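Side-chain contacts in ORC1-type DNA replication protein 2 (Aeropyrum pernix, PDB 1W5T), which binds ATP and DNA and takes part in the regulation of DNA replication: residues 11-14 and 15-18; 34-37 and 38-41; 192-195 and 196-200; 235-239 and 240-244; 314-317 and 318-321. One frame throughout, in Å; residues are numbered along the deposited sequence.

Contact 1 (11-14 and 15-18)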
loop_
_atom_site.group_PDB
_atom_site.type_symbol
_atom_site.label_atom_id
_atom_site.label_comp_id
_atom_site.label_asym_id
_atom_site.label_seq_id
_atom_site.Cartn_x
_atom_site.Cartn_y
_atom_site.Cartn_z
ATOM N N ASP A 11 11.609 21.963 10.889
ATOM C CA ASP A 11 10.817 20.936 11.604
ATOM C C ASP A 11 11.069 19.521 11.060
ATOM O O ASP A 11 10.420 19.056 10.110
ATOM C CB ASP A 11 9.308 21.245 11.556
ATOM C CG ASP A 11 8.497 20.434 12.564
ATOM O OD1 ASP A 11 8.976 19.423 13.111
ATOM O OD2 ASP A 11 7.334 20.736 12.876
ATOM N N ARG A 12 12.016 18.839 11.681
ATOM C CA ARG A 12 12.366 17.473 11.356
ATOM C C ARG A 12 11.199 16.439 11.334
ATOM O O ARG A 12 11.316 15.361 10.732
ATOM C CB ARG A 12 13.396 17.023 12.390
ATOM C CG ARG A 12 14.634 16.365 11.844
ATOM C CD ARG A 12 15.646 16.149 12.951
ATOM N NE ARG A 12 16.991 16.128 12.423
ATOM C CZ ARG A 12 17.965 17.017 12.560
ATOM N NH1 ARG A 12 19.084 16.723 11.947
ATOM N NH2 ARG A 12 17.870 18.150 13.255
ATOM N N ARG A 13 10.100 16.718 12.029
ATOM C CA ARG A 13 9.034 15.726 12.128
ATOM C C ARG A 13 8.240 15.611 10.802
ATOM O O ARG A 13 7.550 14.618 10.545
ATOM C CB ARG A 13 8.116 16.033 13.308
ATOM C CG ARG A 13 8.800 15.806 14.671
ATOM C CD ARG A 13 8.935 17.093 15.470
ATOM N NE ARG A 13 7.739 17.305 16.262
ATOM C CZ ARG A 13 6.782 18.223 16.138
ATOM N NH1 ARG A 13 6.764 19.186 15.218
ATOM N NH2 ARG A 13 5.806 18.155 17.023
ATOM N N VAL A 14 8.358 16.636 9.974
ATOM C CA VAL A 14 7.802 16.645 8.629
ATOM C C VAL A 14 8.366 15.492 7.801
ATOM O O VAL A 14 7.766 15.098 6.835
ATOM C CB VAL A 14 8.089 18.018 7.940
ATOM C CG1 VAL A 14 7.783 18.018 6.443
ATOM C CG2 VAL A 14 7.353 19.116 8.652
ATOM N N PHE A 15 9.499 14.944 8.227
ATOM C CA PHE A 15 10.178 13.866 7.514
ATOM C C PHE A 15 9.919 12.478 8.117
ATOM O O PHE A 15 10.371 11.470 7.598
ATOM C CB PHE A 15 11.684 14.186 7.389
ATOM C CG PHE A 15 11.967 15.287 6.405
ATOM C CD1 PHE A 15 11.892 16.629 6.808
ATOM C CD2 PHE A 15 12.241 14.998 5.051
ATOM C CE1 PHE A 15 12.119 17.664 5.912
ATOM C CE2 PHE A 15 12.472 16.025 4.121
ATOM C CZ PHE A 15 12.396 17.368 4.550
ATOM N N ASP A 16 9.191 12.436 9.228
ATOM C CA ASP A 16 8.858 11.156 9.855
ATOM C C ASP A 16 7.756 10.448 9.040
ATOM O O ASP A 16 6.916 11.099 8.411
ATOM C CB ASP A 16 8.448 11.349 11.326
ATOM C CG ASP A 16 9.639 11.737 12.239
ATOM O OD1 ASP A 16 10.746 12.105 11.743
ATOM O OD2 ASP A 16 9.572 11.680 13.476
ATOM N N GLU A 17 7.780 9.121 9.086
ATOM C CA GLU A 17 6.954 8.212 8.279
ATOM C C GLU A 17 5.440 8.351 8.486
ATOM O O GLU A 17 4.645 8.121 7.575
ATOM C CB GLU A 17 7.418 6.759 8.520
ATOM C CG GLU A 17 8.699 6.696 9.364
ATOM C CD GLU A 17 9.495 5.403 9.237
ATOM O OE1 GLU A 17 10.723 5.485 8.966
ATOM O OE2 GLU A 17 8.902 4.305 9.435
ATOM N N ASN A 18 5.013 8.733 9.673
ATOM C CA ASN A 18 3.605 9.009 9.787
ATOM C C ASN A 18 3.215 10.479 9.898
ATOM O O ASN A 18 2.126 10.801 10.404
ATOM C CB ASN A 18 2.907 8.142 10.832
ATOM C CG ASN A 18 3.682 7.984 12.066
ATOM O OD1 ASN A 18 3.968 8.967 12.779
ATOM N ND2 ASN A 18 4.041 6.738 12.364
#
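Asp11 OD1 is gripped twice by Arg13, once by its amide and once by its guanidinium, and the first of these bonds makes an Asx turn at the start of a short 3-10 segment that runs on into Phe15. Arg13 N meets Asp11 OD1 at 3.1 Å from above the carboxylate plane, whereas Arg13 NH1 arrives on the syn lone pair of that oxygen in an almost straight bond of 177°. The same NH1 lies 2.9 Å from Asp11 OD2, a weak, bent hydrogen bond within the salt bridge. Aspartate suits this place because its short chain can fold back on an amide two residues on and still offer its charge to an arginine. The chain then curls on with bonds three residues apart, Phe15 N to Arg12 O (3.1 Å) and Asp16 N to Arg13 O (3.0 Å). Phe15 sets CG beside its backbone N (chi1 -72°), which brings the carbonyls of Arg12 and Asp11 to the ring edge; elsewhere the ring meets Ile263, Leu266 and Lys267 of helix 259-275 and packs edge-to-face with Phe9. Arg12 forms a salt bridge with Glu274. Val14 O accepts from Arg227, an ATP-binding residue, and Glu17 touches the bound ATP analogue, so the turn carries the N-terminal segment past the nucleotide. Asp16 bends its carboxylate back over the turn, OD1 ending 3.5 Å from Arg12 O, two acceptors that share no proton.

Contact 2 (34-37 and 38-41)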
loop_
_atom_site.group_PDB
_atom_site.type_symbol
_atom_site.label_atom_id
_atom_site.label_comp_id
_atom_site.label_asym_id
_atom_site.label_seq_id
_atom_site.Cartn_x
_atom_site.Cartn_y
_atom_site.Cartn_z
ATOM N N LEU A 34 -13.442 10.558 -2.101
ATOM C CA LEU A 34 -13.638 9.650 -0.991
ATOM C C LEU A 34 -14.324 10.357 0.154
ATOM O O LEU A 34 -15.229 9.817 0.766
ATOM C CB LEU A 34 -12.303 9.136 -0.482
ATOM C CG LEU A 34 -11.781 7.812 -0.986
ATOM C CD1 LEU A 34 -10.500 7.523 -0.206
ATOM C CD2 LEU A 34 -12.781 6.720 -0.781
ATOM N N ALA A 35 -13.854 11.556 0.470
ATOM C CA ALA A 35 -14.467 12.328 1.547
ATOM C C ALA A 35 -15.941 12.565 1.252
ATOM O O ALA A 35 -16.790 12.268 2.070
ATOM C CB ALA A 35 -13.732 13.630 1.738
ATOM N N ARG A 36 -16.235 13.025 0.043
ATOM C CA ARG A 36 -17.613 13.247 -0.422
ATOM C C ARG A 36 -18.559 12.052 -0.341
ATOM O O ARG A 36 -19.728 12.233 -0.035
ATOM C CB ARG A 36 -17.625 13.822 -1.837
ATOM C CG ARG A 36 -17.835 15.325 -1.922
ATOM C CD ARG A 36 -18.657 15.983 -0.766
ATOM N NE ARG A 36 -17.913 17.111 -0.157
ATOM C CZ ARG A 36 -18.427 18.052 0.648
ATOM N NH1 ARG A 36 -19.721 18.035 0.988
ATOM N NH2 ARG A 36 -17.634 19.022 1.124
ATOM N N ILE A 37 -18.082 10.835 -0.589
ATOM C CA ILE A 37 -18.988 9.695 -0.479
ATOM C C ILE A 37 -19.459 9.543 0.930
ATOM O O ILE A 37 -20.661 9.359 1.162
ATOM C CB ILE A 37 -18.330 8.427 -0.963
ATOM C CG1 ILE A 37 -18.271 8.477 -2.478
ATOM C CG2 ILE A 37 -19.079 7.154 -0.467
ATOM C CD1 ILE A 37 -17.018 7.896 -2.982
ATOM N N TYR A 38 -18.525 9.680 1.878
ATOM C CA TYR A 38 -18.909 9.647 3.283
ATOM C C TYR A 38 -19.827 10.805 3.629
ATOM O O TYR A 38 -20.932 10.556 4.108
ATOM C CB TYR A 38 -17.691 9.610 4.189
ATOM C CG TYR A 38 -16.861 8.366 3.999
ATOM C CD1 TYR A 38 -15.600 8.449 3.412
ATOM C CD2 TYR A 38 -17.335 7.104 4.400
ATOM C CE1 TYR A 38 -14.808 7.298 3.211
ATOM C CE2 TYR A 38 -16.551 5.939 4.216
ATOM C CZ TYR A 38 -15.294 6.057 3.632
ATOM O OH TYR A 38 -14.527 4.967 3.471
ATOM N N LEU A 39 -19.370 12.045 3.388
ATOM C CA LEU A 39 -20.131 13.263 3.688
ATOM C C LEU A 39 -21.538 13.328 3.077
ATOM O O LEU A 39 -22.478 13.728 3.760
ATOM C CB LEU A 39 -19.356 14.489 3.218
ATOM C CG LEU A 39 -18.424 15.320 4.125
ATOM C CD1 LEU A 39 -18.340 14.853 5.571
ATOM C CD2 LEU A 39 -17.069 15.463 3.499
ATOM N N ASN A 40 -21.688 12.945 1.811
ATOM C CA ASN A 40 -23.000 12.867 1.160
ATOM C C ASN A 40 -24.057 12.122 1.985
ATOM O O ASN A 40 -25.188 12.584 2.099
ATOM C CB ASN A 40 -22.900 12.140 -0.206
ATOM C CG ASN A 40 -22.277 12.979 -1.275
ATOM O OD1 ASN A 40 -21.944 12.461 -2.340
ATOM N ND2 ASN A 40 -22.124 14.280 -1.026
ATOM N N ARG A 41 -23.694 10.930 2.471
ATOM C CA ARG A 41 -24.547 10.138 3.363
ATOM C C ARG A 41 -24.752 10.899 4.687
ATOM O O ARG A 41 -25.854 10.991 5.189
ATOM C CB ARG A 41 -23.912 8.766 3.588
ATOM C CG ARG A 41 -24.690 7.816 4.470
ATOM C CD ARG A 41 -25.428 6.655 3.763
ATOM N NE ARG A 41 -24.857 6.201 2.517
ATOM C CZ ARG A 41 -25.439 5.467 1.584
ATOM N NH1 ARG A 41 -24.697 5.137 0.539
ATOM N NH2 ARG A 41 -26.720 5.078 1.649
#
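Residues 34-41 form a continuous stretch of helix 28-43, in which Asn40 N bonds to Arg36 O at 2.8 Å and Leu39 N to Ala35 O at 2.9 Å, while the bond from Tyr38 N to Leu34 O is weak at 3.5 Å. Tyr38 holds CG beside its own N (chi1 -63°), which brings ring atom CD1 to 3.0 Å from Leu34 O; the hydroxyl at its far end bonds to Phe182 O in the neighbouring sheet. A phenylalanine here would keep the ring but would probably leave Phe182 O without its hydroxyl mate. Leu39 CD2 touches Ala35 CB at 4.2 Å and also lies over the guanidinium of Arg36, 4.0 Å above its plane. Alanine and leucine suit this side because it packs on Val76 of helix 65-82, and Leu39 also meets Ala79. Arg36 and Asn40 lie on the exposed side, their chains crossing at about a right angle. Arg41 turns to a salt bridge with Asp50. With Leu34 and Ile37 set on strands 51-56 and 206-212, this is a helix flanking the central parallel sheet of the AAA+ P-loop fold.

Contact 3 (192-195 and 196-200)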
loop_
_atom_site.group_PDB
_atom_site.type_symbol
_atom_site.label_atom_id
_atom_site.label_comp_id
_atom_site.label_asym_id
_atom_site.label_seq_id
_atom_site.Cartn_x
_atom_site.Cartn_y
_atom_site.Cartn_z
ATOM N N LEU A 192 -9.200 -7.749 -3.411
ATOM C CA LEU A 192 -10.515 -7.693 -4.031
ATOM C C LEU A 192 -10.832 -9.038 -4.716
ATOM O O LEU A 192 -11.925 -9.572 -4.522
ATOM C CB LEU A 192 -10.594 -6.528 -5.036
ATOM C CG LEU A 192 -10.683 -5.122 -4.429
ATOM C CD1 LEU A 192 -10.679 -4.108 -5.493
ATOM C CD2 LEU A 192 -11.968 -5.035 -3.603
ATOM N N SER A 193 -9.873 -9.562 -5.505
ATOM C CA SER A 193 -10.045 -10.839 -6.203
ATOM C C SER A 193 -10.445 -11.914 -5.220
ATOM O O SER A 193 -11.331 -12.714 -5.471
ATOM C CB SER A 193 -8.761 -11.271 -6.928
ATOM O OG SER A 193 -8.382 -10.287 -7.879
ATOM N N TYR A 194 -9.772 -11.914 -4.081
ATOM C CA TYR A 194 -10.034 -12.869 -3.016
ATOM C C TYR A 194 -11.434 -12.740 -2.396
ATOM O O TYR A 194 -12.173 -13.722 -2.313
ATOM C CB TYR A 194 -8.954 -12.753 -1.936
ATOM C CG TYR A 194 -9.125 -13.738 -0.821
ATOM C CD1 TYR A 194 -8.383 -14.927 -0.782
ATOM C CD2 TYR A 194 -10.030 -13.478 0.203
ATOM C CE1 TYR A 194 -8.545 -15.832 0.271
ATOM C CE2 TYR A 194 -10.212 -14.366 1.245
ATOM C CZ TYR A 194 -9.475 -15.538 1.278
ATOM O OH TYR A 194 -9.689 -16.378 2.317
ATOM N N MET A 195 -11.765 -11.541 -1.927
ATOM C CA MET A 195 -13.118 -11.219 -1.457
ATOM C C MET A 195 -14.232 -11.621 -2.440
ATOM O O MET A 195 -15.240 -12.114 -1.992
ATOM C CB MET A 195 -13.257 -9.736 -1.125
ATOM C CG MET A 195 -12.489 -9.272 0.087
ATOM S SD MET A 195 -12.637 -7.475 0.335
ATOM C CE MET A 195 -14.179 -7.404 1.143
ATOM N N ARG A 196 -14.037 -11.439 -3.755
ATOM C CA ARG A 196 -15.050 -11.791 -4.763
ATOM C C ARG A 196 -15.268 -13.289 -4.799
ATOM O O ARG A 196 -16.395 -13.754 -4.879
ATOM C CB ARG A 196 -14.652 -11.346 -6.185
ATOM C CG ARG A 196 -15.722 -10.612 -6.998
ATOM C CD ARG A 196 -17.057 -11.351 -7.301
ATOM N NE ARG A 196 -17.006 -12.382 -8.356
ATOM C CZ ARG A 196 -16.789 -12.167 -9.668
ATOM N NH1 ARG A 196 -16.770 -13.180 -10.537
ATOM N NH2 ARG A 196 -16.590 -10.936 -10.123
ATOM N N GLU A 197 -14.172 -14.037 -4.763
ATOM C CA GLU A 197 -14.226 -15.476 -4.886
ATOM C C GLU A 197 -14.644 -16.161 -3.585
ATOM O O GLU A 197 -15.326 -17.180 -3.640
ATOM C CB GLU A 197 -12.900 -16.030 -5.422
ATOM C CG GLU A 197 -12.952 -16.435 -6.902
ATOM C CD GLU A 197 -12.542 -17.887 -7.156
ATOM O OE1 GLU A 197 -11.834 -18.487 -6.303
ATOM O OE2 GLU A 197 -12.913 -18.434 -8.228
ATOM N N LYS A 198 -14.274 -15.595 -2.431
ATOM C CA LYS A 198 -14.534 -16.246 -1.151
ATOM C C LYS A 198 -15.730 -15.690 -0.394
ATOM O O LYS A 198 -16.499 -16.463 0.171
ATOM C CB LYS A 198 -13.287 -16.281 -0.264
ATOM C CG LYS A 198 -13.482 -15.755 1.179
ATOM C CD LYS A 198 -12.768 -16.628 2.258
ATOM C CE LYS A 198 -13.083 -16.180 3.713
ATOM N NZ LYS A 198 -12.147 -15.147 4.328
ATOM N N ILE A 199 -15.901 -14.363 -0.402
ATOM C CA ILE A 199 -16.986 -13.688 0.330
ATOM C C ILE A 199 -17.733 -12.569 -0.441
ATOM O O ILE A 199 -17.820 -11.444 0.036
ATOM C CB ILE A 199 -16.451 -13.128 1.649
ATOM C CG1 ILE A 199 -15.071 -12.472 1.429
ATOM C CG2 ILE A 199 -16.431 -14.214 2.703
ATOM C CD1 ILE A 199 -14.614 -11.542 2.544
ATOM N N PRO A 200 -18.315 -12.875 -1.598
ATOM C CA PRO A 200 -18.900 -11.837 -2.465
ATOM C C PRO A 200 -20.028 -11.029 -1.810
ATOM O O PRO A 200 -20.348 -9.966 -2.337
ATOM C CB PRO A 200 -19.453 -12.643 -3.641
ATOM C CG PRO A 200 -19.717 -13.965 -3.057
ATOM C CD PRO A 200 -18.514 -14.224 -2.165
#
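The Tyr194 ring has Lys198 CB over one face and the lysine ammonium, NZ, in plane at its edge, so the lysine chain passes obliquely from the face round to the hydroxyl. Along this path Lys198 CG lies 3.6 Å from Tyr194 CE2, and Lys198 CD comes as near as 3.1 Å to Tyr194 OH, a tight approach of a methylene to an oxygen. Tyr194 has CG anti to its N (chi1 -178°), which directs the ring along the helix toward the residue four places on. Helix 190-198 ends here. Lys198 N still bonds to Tyr194 O at 2.8 Å and Ile199 N to Met195 O at 2.8 Å, but Ile199 is the first residue to leave helical geometry and serves as N-cap position for helix 200-203. Proline is at home as the next residue, since the first turn of a helix does not need its N-H; here Pro200 N lies 3.2 Å from Met195 O with no hydrogen to give. On the inner side Met195 CG meets Ile199 CD1 at 4.0 Å, and Ile199 carries CG1 between its N and carbonyl carbon (chi1 42°), which sets CG1 against the Met195 backbone. Both apolar chains reach Leu151 of helix 148-151, and Met195 also meets Ile206 of the edge strand 206-212, so the helix end is fastened to the AAA+ core. At the tyrosine, Lys198 NZ donates only a weak bond to Tyr194 OH (3.4 Å); the positive charge would probably polarise the phenol slightly, while the aliphatic part of the lysine does most of the touching.

Contact 4 (235-239 and 240-244)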
loop_
_atom_site.group_PDB
_atom_site.type_symbol
_atom_site.label_atom_id
_atom_site.label_comp_id
_atom_site.label_asym_id
_atom_site.label_seq_id
_atom_site.Cartn_x
_atom_site.Cartn_y
_atom_site.Cartn_z
ATOM N N THR A 235 16.293 28.767 2.957
ATOM C CA THR A 235 17.572 29.065 2.279
ATOM C C THR A 235 18.323 27.781 1.863
ATOM O O THR A 235 19.244 27.785 1.017
ATOM C CB THR A 235 18.454 29.954 3.172
ATOM O OG1 THR A 235 18.598 29.365 4.474
ATOM C CG2 THR A 235 17.735 31.287 3.474
ATOM N N VAL A 236 17.867 26.683 2.445
ATOM C CA VAL A 236 18.566 25.427 2.420
ATOM C C VAL A 236 18.476 24.712 1.077
ATOM O O VAL A 236 19.377 23.964 0.712
ATOM C CB VAL A 236 18.018 24.572 3.572
ATOM C CG1 VAL A 236 17.934 23.092 3.222
ATOM C CG2 VAL A 236 18.808 24.853 4.866
ATOM N N TRP A 237 17.420 24.971 0.319
ATOM C CA TRP A 237 17.134 24.158 -0.865
ATOM C C TRP A 237 16.787 24.963 -2.086
ATOM O O TRP A 237 16.369 26.087 -2.007
ATOM C CB TRP A 237 15.996 23.176 -0.583
ATOM C CG TRP A 237 14.669 23.852 -0.372
ATOM C CD1 TRP A 237 14.204 24.430 0.801
ATOM C CD2 TRP A 237 13.639 24.042 -1.344
ATOM N NE1 TRP A 237 12.950 24.958 0.593
ATOM C CE2 TRP A 237 12.570 24.729 -0.706
ATOM C CE3 TRP A 237 13.486 23.679 -2.679
ATOM C CZ2 TRP A 237 11.363 25.064 -1.369
ATOM C CZ3 TRP A 237 12.268 24.041 -3.350
ATOM C CH2 TRP A 237 11.241 24.721 -2.680
ATOM N N GLU A 238 16.926 24.311 -3.217
ATOM C CA GLU A 238 16.632 24.858 -4.502
ATOM C C GLU A 238 15.817 23.803 -5.253
ATOM O O GLU A 238 16.047 22.621 -5.029
ATOM C CB GLU A 238 17.959 24.974 -5.202
ATOM C CG GLU A 238 18.136 26.170 -6.039
ATOM C CD GLU A 238 18.756 27.317 -5.329
ATOM O OE1 GLU A 238 18.104 27.834 -4.364
ATOM O OE2 GLU A 238 19.872 27.707 -5.807
ATOM N N PRO A 239 14.903 24.221 -6.144
ATOM C CA PRO A 239 14.188 23.280 -7.016
ATOM C C PRO A 239 15.027 22.149 -7.579
ATOM O O PRO A 239 14.565 21.022 -7.493
ATOM C CB PRO A 239 13.667 24.189 -8.157
ATOM C CG PRO A 239 13.307 25.478 -7.384
ATOM C CD PRO A 239 14.463 25.621 -6.387
ATOM N N ARG A 240 16.215 22.436 -8.108
ATOM C CA ARG A 240 17.021 21.448 -8.836
ATOM C C ARG A 240 17.478 20.326 -7.957
ATOM O O ARG A 240 17.616 19.189 -8.443
ATOM C CB ARG A 240 18.252 22.066 -9.498
ATOM C CG ARG A 240 18.968 23.098 -8.664
ATOM C CD ARG A 240 20.084 23.753 -9.440
ATOM N NE ARG A 240 20.603 24.906 -8.754
ATOM C CZ ARG A 240 21.637 24.963 -7.904
ATOM N NH1 ARG A 240 22.411 23.919 -7.565
ATOM N NH2 ARG A 240 21.895 26.159 -7.402
ATOM N N HIS A 241 17.728 20.650 -6.680
ATOM C CA HIS A 241 18.090 19.668 -5.678
ATOM C C HIS A 241 17.001 18.597 -5.658
ATOM O O HIS A 241 17.296 17.418 -5.666
ATOM C CB HIS A 241 18.182 20.300 -4.286
ATOM C CG HIS A 241 19.282 21.306 -4.115
ATOM N ND1 HIS A 241 20.569 21.114 -4.579
ATOM C CD2 HIS A 241 19.301 22.484 -3.451
ATOM C CE1 HIS A 241 21.308 22.161 -4.266
ATOM N NE2 HIS A 241 20.562 23.006 -3.585
ATOM N N LEU A 242 15.740 19.026 -5.616
ATOM C CA LEU A 242 14.608 18.103 -5.534
ATOM C C LEU A 242 14.390 17.344 -6.858
ATOM O O LEU A 242 13.920 16.194 -6.859
ATOM C CB LEU A 242 13.326 18.858 -5.169
ATOM C CG LEU A 242 13.331 19.854 -4.011
ATOM C CD1 LEU A 242 11.949 20.530 -3.888
ATOM C CD2 LEU A 242 13.769 19.197 -2.704
ATOM N N GLU A 243 14.718 17.992 -7.977
ATOM C CA GLU A 243 14.559 17.375 -9.288
ATOM C C GLU A 243 15.433 16.163 -9.420
ATOM O O GLU A 243 15.045 15.190 -10.063
ATOM C CB GLU A 243 14.984 18.320 -10.383
ATOM C CG GLU A 243 13.911 19.256 -10.827
ATOM C CD GLU A 243 14.477 20.370 -11.686
ATOM O OE1 GLU A 243 15.215 20.038 -12.671
ATOM O OE2 GLU A 243 14.162 21.558 -11.366
ATOM N N LEU A 244 16.617 16.260 -8.821
ATOM C CA LEU A 244 17.595 15.204 -8.805
ATOM C C LEU A 244 17.045 13.921 -8.189
ATOM O O LEU A 244 17.516 12.838 -8.512
ATOM C CB LEU A 244 18.842 15.678 -8.052
ATOM C CG LEU A 244 19.645 16.736 -8.834
ATOM C CD1 LEU A 244 20.687 17.397 -7.968
ATOM C CD2 LEU A 244 20.284 16.194 -10.179
#
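The start of helix 239-249, in the ATPase lid domain, is where Glu238 and the residues around it meet the first helical turn. Glu238 occupies the N-cap position and Pro239 follows it, a good place for proline because the first turn leaves N-H groups without helical acceptors. Glu243 N bonds to Pro239 O at 3.1 Å, lying in the carbonyl plane; His241 N to Glu238 O is weak. Outside the turn, Glu238 OE2 forms a salt bridge with Arg240 NH2 at 3.0 Å. The two chains run side by side, their carboxylate and guanidinium planes 71° apart, and Arg240 has a second partner in Glu283 through NH1. This helix start is packed within the lid's helical bundle: Leu242 CD1 meets Trp237 CZ3 at 3.6 Å, coming at the indole obliquely, while Leu242 also touches Tyr221 and Glu225 of helix 217-231. His241 turns CG beside its N (chi1 -66°), bringing the ring edge back against the N-cap, with CD2 only 3.0 Å from Glu238 N and 3.3 Å from Glu238 CB. With the imidazole cut back to an alanine, a gap would probably open beside the Glu238 backbone and near Leu281 and Val286, which the ring also touches. Trp237 also touches Leu232 and Ala228.

Contact 5 (314-317 and 318-321)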
loop_
_atom_site.group_PDB
_atom_site.type_symbol
_atom_site.label_atom_id
_atom_site.label_comp_id
_atom_site.label_asym_id
_atom_site.label_seq_id
_atom_site.Cartn_x
_atom_site.Cartn_y
_atom_site.Cartn_z
ATOM N N LEU A 314 11.350 -16.580 -13.819
ATOM C CA LEU A 314 11.682 -15.256 -13.307
ATOM C C LEU A 314 13.195 -14.967 -13.388
ATOM O O LEU A 314 13.623 -13.910 -13.856
ATOM C CB LEU A 314 11.153 -15.050 -11.880
ATOM C CG LEU A 314 11.312 -13.639 -11.293
ATOM C CD1 LEU A 314 10.719 -12.606 -12.244
ATOM C CD2 LEU A 314 10.631 -13.503 -9.903
ATOM N N ARG A 315 13.986 -15.922 -12.928
ATOM C CA ARG A 315 15.432 -15.813 -12.981
ATOM C C ARG A 315 15.938 -15.566 -14.403
ATOM O O ARG A 315 16.760 -14.687 -14.633
ATOM C CB ARG A 315 16.090 -17.070 -12.401
ATOM C CG ARG A 315 17.532 -16.829 -12.009
ATOM C CD ARG A 315 18.481 -17.885 -12.464
ATOM N NE ARG A 315 19.690 -17.903 -11.638
ATOM C CZ ARG A 315 20.885 -17.461 -12.039
ATOM N NH1 ARG A 315 21.921 -17.533 -11.220
ATOM N NH2 ARG A 315 21.059 -16.952 -13.259
ATOM N N LEU A 316 15.404 -16.320 -15.351
ATOM C CA LEU A 316 15.876 -16.238 -16.713
ATOM C C LEU A 316 15.535 -14.890 -17.338
ATOM O O LEU A 316 16.359 -14.284 -18.024
ATOM C CB LEU A 316 15.308 -17.387 -17.543
ATOM C CG LEU A 316 15.839 -18.799 -17.300
ATOM C CD1 LEU A 316 14.836 -19.765 -17.859
ATOM C CD2 LEU A 316 17.239 -19.036 -17.915
ATOM N N ILE A 317 14.310 -14.418 -17.078
ATOM C CA ILE A 317 13.871 -13.108 -17.530
ATOM C C ILE A 317 14.755 -12.040 -16.897
ATOM O O ILE A 317 15.152 -11.105 -17.562
ATOM C CB ILE A 317 12.396 -12.910 -17.204
ATOM C CG1 ILE A 317 11.544 -13.805 -18.111
ATOM C CG2 ILE A 317 11.996 -11.438 -17.303
ATOM C CD1 ILE A 317 10.011 -13.626 -18.015
ATOM N N ALA A 318 15.086 -12.198 -15.624
ATOM C CA ALA A 318 16.010 -11.267 -14.939
ATOM C C ALA A 318 17.404 -11.241 -15.557
ATOM O O ALA A 318 17.893 -10.181 -15.873
ATOM C CB ALA A 318 16.109 -11.562 -13.457
ATOM N N GLU A 319 18.045 -12.388 -15.758
ATOM C CA GLU A 319 19.371 -12.357 -16.398
ATOM C C GLU A 319 19.418 -11.791 -17.826
ATOM O O GLU A 319 20.398 -11.196 -18.205
ATOM C CB GLU A 319 20.083 -13.707 -16.322
ATOM C CG GLU A 319 19.430 -14.821 -17.092
ATOM C CD GLU A 319 20.004 -16.178 -16.722
ATOM O OE1 GLU A 319 20.289 -16.982 -17.638
ATOM O OE2 GLU A 319 20.167 -16.452 -15.511
ATOM N N ALA A 320 18.359 -11.966 -18.603
ATOM C CA ALA A 320 18.294 -11.363 -19.922
ATOM C C ALA A 320 18.324 -9.832 -19.811
ATOM O O ALA A 320 18.761 -9.137 -20.745
ATOM C CB ALA A 320 17.060 -11.827 -20.657
ATOM N N THR A 321 17.892 -9.322 -18.656
ATOM C CA THR A 321 17.832 -7.887 -18.407
ATOM C C THR A 321 19.191 -7.344 -17.973
ATOM O O THR A 321 19.650 -6.325 -18.489
ATOM C CB THR A 321 16.739 -7.601 -17.359
ATOM O OG1 THR A 321 15.469 -8.020 -17.889
ATOM C CG2 THR A 321 16.578 -6.120 -17.133
#
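A salt bridge one helical turn apart, from Arg315 to Glu319, leads this local contact within helix 308-322 of the C-terminal winged-helix domain. Arg315 NH2 points at Glu319 OE2, with the oxygen near the guanidinium plane at its edge; the modelled separation of 2.5 Å is very short, so its exact length is doubtful. The carboxylate is turned 83° from the guanidinium. Glu319 holds CG between its N and carbonyl carbon (chi1 66°), which swings the chain back along the helix, its CG 3.3 Å from Leu316 O, and Glu319 OE1 lies 3.7 Å from Leu316 CD2. Arginine suits the site because its branched head can serve two acids: NH1 makes a further salt bridge to Asp400 of helix 392-408, and Ile396 and Val399 lie along the chain. In the winged-helix fold this helix packs inward on the wing strand and its neighbouring helices: Ile317 meets Phe384 of strand 382-386, Leu333 and Leu359, while Leu314 meets Leu362. Ala318, with only a methyl, touches Leu386 and Ile396, its amide bonded to Leu314 O at 2.9 Å. Further on, Ile317 O accepts from Thr321 OG1 at 3.1 Å and weakly from Thr321 N; threonine thus uses its hydroxyl on its own helix, while the side chain touches Leu386.

All five contacts are local: each joins side chains only a few residues apart, so they follow one another along the chain without nesting or crossing. Contact 1 lies in the N-terminal loop, beside the nucleotide, before the helix that holds contact 2. Contact 3 comes later in the AAA+ core, at the end of helix 190-198; its centre is about 25 Å from that of contact 2. Contact 4 starts a lid helix, yet returns near contact 1: their nearest atoms are about 8 Å apart, because the N-terminal segment packs on the lid. Contact 5 lies in the winged-helix domain, about 37 Å from contact 4 between centres.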